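Local coordinates for protein of unknown function with a Fic domain (Bacteroides thetaiotaomicron VPI-5482, PDB 3CUC), which is of unknown function but carries a Fic domain in a single, mainly helical chain, at residues A[26-31]-A[271-276]; A[164-169]-A[183-188]. All blocks are in the same frame, centred on the assembly; numbering follows the deposited sequence.

Contact 1 pairs helix 22-42, near the start of the chain, with helix 256-277, the last helix; contact 2 joins two neighbours in sequence, helix 156-173 and helix 178-192. Along the chain the second is nested inside the loop closed by the first. Their centres lie about 28 Å apart on opposite sides of the chain's centre, with nearest atoms about 17 Å apart. Helix 256-277 links them: its later turns take part in contact 1, while Phe258, Val259 and Leu262 near its start touch Ala183 of helix 178-192. Both helices of contact 2 carry Fic-family sequence; contact 1 ties an early helix to the last one.

Contact 1 of 2, residues A[26-31]-A[271-276]; sequences KRWNDK and TLAIKA
Trp28 reaches from helix 22-42 into a surface made by Leu272, Ala273 and Ala276 of helix 256-277, all of which it touches. The methyl of Ala273 sits over one face of the indole in a CH-pi contact, with CB 4.1 Å from the centroid of the six-membered ring and only 6° off its normal. Leu272 comes from another direction, at the ring edge: its CB lies 3.6 Å from Trp28 CZ3, close to the ring plane, and the two side chains cross at about a right angle. At the root of the indole, Trp28 CB meets Ala276 CB at 4.2 Å. With CG anti to the backbone N (chi1 163°), the tryptophan projects across the gap with its benzo edge leading.

This is a pairing of two roughly antiparallel helices, their axes 9.7 Å apart at closest approach and 146° between their directions, that joins the second helix of the chain to the last. The small side chain of Ala273 probably helps the helix backbone lie close over the ring.

Beside the tryptophan, the aliphatic end of Lys31 passes across Leu272, with Lys31 CE 3.9 Å from Leu272 CD2. One turn back along helix 22-42 from Lys31, Arg27 bends at its third torsion and carries the guanidinium alongside Ala276, but NH1 is 3.6 Å from Ala276 O and approaches obliquely, so this is contact rather than a hydrogen bond. The stronger partner of NH1 is Asp24, in a salt bridge that helps hold the guanidinium there. Farther out, Trp14 of helix 6-16 also touches Ala273, and Pro217 packs on Trp28.

Contact 2 of 2, residues A[164-169]-A[183-188]; sequences VDWYNL and ALLHYR
Two consecutive helices of the Fic domain, 156-173 and 178-192, form an antiparallel hairpin, and Trp166 and Arg188 meet in the seam between them. The short segments run at 176° to each other with axes 11.2 Å apart, a separation spanned mainly by the indole. Arg188 lies over one face of that ring along much of its length. Its CD stands 4.2 Å from the centroid of the six-membered ring, a CH-pi contact, while CZ is 4.1 Å from the centroid of the five-membered ring and 14° off its normal, a cation-pi contact. The chain is extended from CG to NE, which carries the guanidinium from one ring of the indole to the other. The guanidinium is tilted rather than stacked flat, its plane 45° from that of the indole, and NH1 is the atom that dips toward the face. Trp166 NE1 and Arg188 NH1 come near each other, but both are donors and do not bond. Arg188 NH2 donates to Ala250 O, which probably helps fix the guanidinium over the ring.

The six-membered ring also meets the other helix. Leu184 CD2 comes in obliquely, 3.8 Å from Trp166 CZ2, the side chains crossing at about a right angle, and the ring turns an edge to the backbone, with Trp166 CH2 3.9 Å from Leu185 N. One residue on, Tyr167 CD1 meets Leu185 CD2 at 3.8 Å; methyl and ring approach obliquely.

Around the hairpin, helix 199-213 packs on Tyr167 through Phe209 and Val210, and Val210 also touches Leu185, so this third helix packs against the Tyr167-Leu185 pair. Elsewhere on helix 178-192, Ala183 rests on helix 256-277 and Tyr187 on helix 226-240, which places this helix among three others besides its hairpin partner.

Contact 1 of 2, residues A[26-31]-A[271-276]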
loop_
_atom_site.group_PDB
_atom_site.type_symbol
_atom_site.label_atom_id
_atom_site.label_comp_id
_atom_site.label_asym_id
_atom_site.label_seq_id
_atom_site.Cartn_x
_atom_site.Cartn_y
_atom_site.Cartn_z
ATOM N N LYS A 26 -14.024 -16.043 -1.941
ATOM C CA LYS A 26 -12.714 -16.679 -2.115
ATOM C C LYS A 26 -12.093 -16.355 -3.466
ATOM O O LYS A 26 -10.898 -16.079 -3.550
ATOM C CB LYS A 26 -12.796 -18.198 -1.963
ATOM C CG LYS A 26 -11.430 -18.874 -2.096
ATOM C CD LYS A 26 -11.413 -20.289 -1.561
ATOM C CE LYS A 26 -9.988 -20.766 -1.337
ATOM N NZ LYS A 26 -9.181 -20.724 -2.581
ATOM N N ARG A 27 -12.901 -16.411 -4.524
ATOM C CA ARG A 27 -12.442 -16.041 -5.860
ATOM C C ARG A 27 -11.908 -14.620 -5.876
ATOM O O ARG A 27 -10.835 -14.369 -6.425
ATOM C CB ARG A 27 -13.570 -16.176 -6.885
ATOM C CG ARG A 27 -13.883 -17.621 -7.267
ATOM C CD ARG A 27 -15.215 -17.755 -8.002
ATOM N NE ARG A 27 -15.423 -16.646 -8.932
ATOM C CZ ARG A 27 -16.482 -15.836 -8.950
ATOM N NH1 ARG A 27 -17.499 -15.997 -8.114
ATOM N NH2 ARG A 27 -16.538 -14.855 -9.837
ATOM N N TRP A 28 -12.649 -13.696 -5.266
ATOM C CA TRP A 28 -12.195 -12.312 -5.184
ATOM C C TRP A 28 -10.868 -12.234 -4.428
ATOM O O TRP A 28 -9.897 -11.655 -4.928
ATOM C CB TRP A 28 -13.232 -11.393 -4.525
ATOM C CG TRP A 28 -12.606 -10.114 -4.078
ATOM C CD1 TRP A 28 -12.282 -9.758 -2.799
ATOM C CD2 TRP A 28 -12.161 -9.054 -4.911
ATOM N NE1 TRP A 28 -11.684 -8.526 -2.786
ATOM C CE2 TRP A 28 -11.597 -8.070 -4.072
ATOM C CE3 TRP A 28 -12.190 -8.831 -6.290
ATOM C CZ2 TRP A 28 -11.068 -6.878 -4.565
ATOM C CZ3 TRP A 28 -11.663 -7.644 -6.783
ATOM C CH2 TRP A 28 -11.108 -6.683 -5.923
ATOM N N ASN A 29 -10.830 -12.817 -3.233
ATOM C CA ASN A 29 -9.616 -12.783 -2.408
ATOM C C ASN A 29 -8.417 -13.426 -3.078
ATOM O O ASN A 29 -7.322 -12.885 -3.014
ATOM C CB ASN A 29 -9.844 -13.439 -1.048
ATOM C CG ASN A 29 -10.701 -12.598 -0.138
ATOM O OD1 ASN A 29 -10.619 -11.365 -0.143
ATOM N ND2 ASN A 29 -11.539 -13.255 0.649
ATOM N N ASP A 30 -8.622 -14.572 -3.718
ATOM C CA ASP A 30 -7.536 -15.247 -4.429
ATOM C C ASP A 30 -6.950 -14.343 -5.514
ATOM O O ASP A 30 -5.737 -14.135 -5.558
ATOM C CB ASP A 30 -8.009 -16.571 -5.039
ATOM C CG ASP A 30 -8.167 -17.686 -4.001
ATOM O OD1 ASP A 30 -7.710 -17.539 -2.847
ATOM O OD2 ASP A 30 -8.751 -18.730 -4.346
ATOM N N LYS A 31 -7.809 -13.780 -6.363
ATOM C CA LYS A 31 -7.348 -12.888 -7.423
ATOM C C LYS A 31 -6.601 -11.685 -6.856
ATOM O O LYS A 31 -5.562 -11.289 -7.391
ATOM C CB LYS A 31 -8.498 -12.394 -8.305
ATOM C CG LYS A 31 -8.002 -11.872 -9.663
ATOM C CD LYS A 31 -8.967 -10.887 -10.330
ATOM C CE LYS A 31 -8.375 -10.310 -11.634
ATOM N NZ LYS A 31 -8.042 -11.367 -12.640
ATOM N N THR A 271 -15.765 -2.551 -8.986
ATOM C CA THR A 271 -16.408 -3.117 -10.166
ATOM C C THR A 271 -16.157 -4.619 -10.247
ATOM O O THR A 271 -17.080 -5.392 -10.474
ATOM C CB THR A 271 -15.933 -2.434 -11.456
ATOM O OG1 THR A 271 -16.231 -1.033 -11.390
ATOM C CG2 THR A 271 -16.634 -3.033 -12.659
ATOM N N LEU A 272 -14.910 -5.026 -10.045
ATOM C CA LEU A 272 -14.568 -6.443 -10.029
ATOM C C LEU A 272 -15.236 -7.187 -8.876
ATOM O O LEU A 272 -15.680 -8.324 -9.049
ATOM C CB LEU A 272 -13.048 -6.646 -9.956
ATOM C CG LEU A 272 -12.359 -7.169 -11.217
ATOM C CD1 LEU A 272 -12.693 -6.268 -12.422
ATOM C CD2 LEU A 272 -10.838 -7.294 -10.990
ATOM N N ALA A 273 -15.283 -6.561 -7.701
ATOM C CA ALA A 273 -15.814 -7.219 -6.511
ATOM C C ALA A 273 -17.321 -7.421 -6.641
ATOM O O ALA A 273 -17.839 -8.488 -6.303
ATOM C CB ALA A 273 -15.481 -6.425 -5.273
ATOM N N ILE A 274 -18.013 -6.403 -7.148
ATOM C CA ILE A 274 -19.445 -6.515 -7.457
ATOM C C ILE A 274 -19.686 -7.650 -8.461
ATOM O O ILE A 274 -20.641 -8.426 -8.332
ATOM C CB ILE A 274 -20.019 -5.178 -8.013
ATOM C CG1 ILE A 274 -20.119 -4.138 -6.897
ATOM C CG2 ILE A 274 -21.391 -5.392 -8.633
ATOM C CD1 ILE A 274 -20.469 -2.758 -7.384
ATOM N N LYS A 275 -18.804 -7.740 -9.451
ATOM C CA LYS A 275 -18.898 -8.765 -10.483
ATOM C C LYS A 275 -18.791 -10.155 -9.850
ATOM O O LYS A 275 -19.564 -11.055 -10.177
ATOM C CB LYS A 275 -17.796 -8.542 -11.527
ATOM C CG LYS A 275 -18.188 -8.860 -12.966
ATOM C CD LYS A 275 -17.373 -8.023 -13.964
ATOM C CE LYS A 275 -17.262 -8.702 -15.329
ATOM N NZ LYS A 275 -18.586 -9.070 -15.890
ATOM N N ALA A 276 -17.846 -10.306 -8.924
ATOM C CA ALA A 276 -17.650 -11.561 -8.204
ATOM C C ALA A 276 -18.868 -11.904 -7.354
ATOM O O ALA A 276 -19.365 -13.027 -7.413
ATOM C CB ALA A 276 -16.403 -11.489 -7.333
#

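Contact 2 of 2, residues A[164-169]-A[183-188]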
loop_
_atom_site.group_PDB
_atom_site.type_symbol
_atom_site.label_atom_id
_atom_site.label_comp_id
_atom_site.label_asym_id
_atom_site.label_seq_id
_atom_site.Cartn_x
_atom_site.Cartn_y
_atom_site.Cartn_z
ATOM N N VAL A 164 1.840 8.631 13.059
ATOM C CA VAL A 164 0.907 7.689 13.681
ATOM C C VAL A 164 -0.059 8.420 14.612
ATOM O O VAL A 164 -1.249 8.122 14.624
ATOM C CB VAL A 164 1.614 6.525 14.430
ATOM C CG1 VAL A 164 2.302 5.604 13.443
ATOM C CG2 VAL A 164 2.595 7.047 15.462
ATOM N N ASP A 165 0.444 9.388 15.374
ATOM C CA ASP A 165 -0.423 10.226 16.203
ATOM C C ASP A 165 -1.440 10.955 15.327
ATOM O O ASP A 165 -2.622 10.995 15.657
ATOM C CB ASP A 165 0.386 11.241 17.025
ATOM C CG ASP A 165 1.235 10.588 18.119
ATOM O OD1 ASP A 165 1.312 9.338 18.180
ATOM O OD2 ASP A 165 1.843 11.334 18.917
ATOM N N TRP A 166 -0.981 11.510 14.208
ATOM C CA TRP A 166 -1.875 12.198 13.282
ATOM C C TRP A 166 -2.946 11.249 12.741
ATOM O O TRP A 166 -4.134 11.593 12.704
ATOM C CB TRP A 166 -1.105 12.822 12.108
ATOM C CG TRP A 166 -2.005 13.110 10.946
ATOM C CD1 TRP A 166 -2.844 14.173 10.804
ATOM C CD2 TRP A 166 -2.197 12.290 9.790
ATOM N NE1 TRP A 166 -3.534 14.079 9.623
ATOM C CE2 TRP A 166 -3.155 12.931 8.979
ATOM C CE3 TRP A 166 -1.647 11.077 9.359
ATOM C CZ2 TRP A 166 -3.572 12.404 7.755
ATOM C CZ3 TRP A 166 -2.064 10.551 8.147
ATOM C CH2 TRP A 166 -3.016 11.215 7.357
ATOM N N TYR A 167 -2.512 10.064 12.308
ATOM C CA TYR A 167 -3.413 9.107 11.668
ATOM C C TYR A 167 -4.547 8.731 12.616
ATOM O O TYR A 167 -5.727 8.862 12.284
ATOM C CB TYR A 167 -2.661 7.846 11.215
ATOM C CG TYR A 167 -3.599 6.751 10.773
ATOM C CD1 TYR A 167 -4.118 6.734 9.478
ATOM C CD2 TYR A 167 -4.008 5.758 11.659
ATOM C CE1 TYR A 167 -5.011 5.742 9.070
ATOM C CE2 TYR A 167 -4.900 4.764 11.263
ATOM C CZ TYR A 167 -5.398 4.761 9.969
ATOM O OH TYR A 167 -6.284 3.783 9.572
ATOM N N ASN A 168 -4.169 8.279 13.805
ATOM C CA ASN A 168 -5.131 7.825 14.797
ATOM C C ASN A 168 -6.072 8.942 15.278
ATOM O O ASN A 168 -7.193 8.673 15.714
ATOM C CB ASN A 168 -4.400 7.188 15.980
ATOM C CG ASN A 168 -3.620 5.936 15.585
ATOM O OD1 ASN A 168 -4.166 5.009 14.993
ATOM N ND2 ASN A 168 -2.341 5.909 15.920
ATOM N N LEU A 169 -5.621 10.191 15.197
ATOM C CA LEU A 169 -6.482 11.323 15.526
ATOM C C LEU A 169 -7.548 11.492 14.451
ATOM O O LEU A 169 -8.710 11.749 14.763
ATOM C CB LEU A 169 -5.675 12.613 15.660
ATOM C CG LEU A 169 -6.407 13.710 16.441
ATOM C CD1 LEU A 169 -6.196 13.504 17.936
ATOM C CD2 LEU A 169 -5.945 15.093 16.013
ATOM N N ALA A 183 -4.958 7.836 1.149
ATOM C CA ALA A 183 -4.102 8.588 0.227
ATOM C C ALA A 183 -3.098 9.441 0.982
ATOM O O ALA A 183 -1.923 9.467 0.638
ATOM C CB ALA A 183 -4.941 9.460 -0.694
ATOM N N LEU A 184 -3.566 10.123 2.022
ATOM C CA LEU A 184 -2.717 11.040 2.781
ATOM C C LEU A 184 -1.714 10.289 3.651
ATOM O O LEU A 184 -0.577 10.734 3.794
ATOM C CB LEU A 184 -3.570 11.991 3.627
ATOM C CG LEU A 184 -2.985 13.359 3.989
ATOM C CD1 LEU A 184 -2.284 14.030 2.806
ATOM C CD2 LEU A 184 -4.097 14.254 4.511
ATOM N N LEU A 185 -2.127 9.152 4.215
ATOM C CA LEU A 185 -1.204 8.272 4.948
ATOM C C LEU A 185 -0.069 7.773 4.046
ATOM O O LEU A 185 1.100 7.794 4.436
ATOM C CB LEU A 185 -1.949 7.074 5.558
ATOM C CG LEU A 185 -1.110 6.047 6.338
ATOM C CD1 LEU A 185 -0.294 6.720 7.437
ATOM C CD2 LEU A 185 -1.986 4.950 6.920
ATOM N N HIS A 186 -0.429 7.315 2.850
ATOM C CA HIS A 186 0.540 6.866 1.852
ATOM C C HIS A 186 1.517 7.985 1.525
ATOM O O HIS A 186 2.738 7.795 1.554
ATOM C CB HIS A 186 -0.199 6.433 0.582
ATOM C CG HIS A 186 0.696 6.013 -0.544
ATOM N ND1 HIS A 186 1.649 6.843 -1.094
ATOM C CD2 HIS A 186 0.755 4.857 -1.245
ATOM C CE1 HIS A 186 2.269 6.208 -2.072
ATOM N NE2 HIS A 186 1.743 5.002 -2.187
ATOM N N TYR A 187 0.975 9.159 1.227
ATOM C CA TYR A 187 1.795 10.273 0.764
ATOM C C TYR A 187 2.781 10.746 1.819
ATOM O O TYR A 187 3.975 10.847 1.553
ATOM C CB TYR A 187 0.935 11.451 0.317
ATOM C CG TYR A 187 1.777 12.529 -0.312
ATOM C CD1 TYR A 187 2.216 12.408 -1.628
ATOM C CD2 TYR A 187 2.174 13.644 0.418
ATOM C CE1 TYR A 187 3.007 13.380 -2.210
ATOM C CE2 TYR A 187 2.966 14.623 -0.150
ATOM C CZ TYR A 187 3.384 14.490 -1.465
ATOM O OH TYR A 187 4.171 15.472 -2.035
ATOM N N ARG A 188 2.273 11.039 3.010
ATOM C CA ARG A 188 3.121 11.489 4.108
ATOM C C ARG A 188 4.191 10.458 4.450
ATOM O O ARG A 188 5.363 10.811 4.608
ATOM C CB ARG A 188 2.277 11.822 5.335
ATOM C CG ARG A 188 1.418 13.052 5.130
ATOM C CD ARG A 188 0.627 13.397 6.369
ATOM N NE ARG A 188 0.116 14.764 6.314
ATOM C CZ ARG A 188 -0.439 15.407 7.338
ATOM N NH1 ARG A 188 -0.561 14.826 8.524
ATOM N NH2 ARG A 188 -0.872 16.647 7.176
#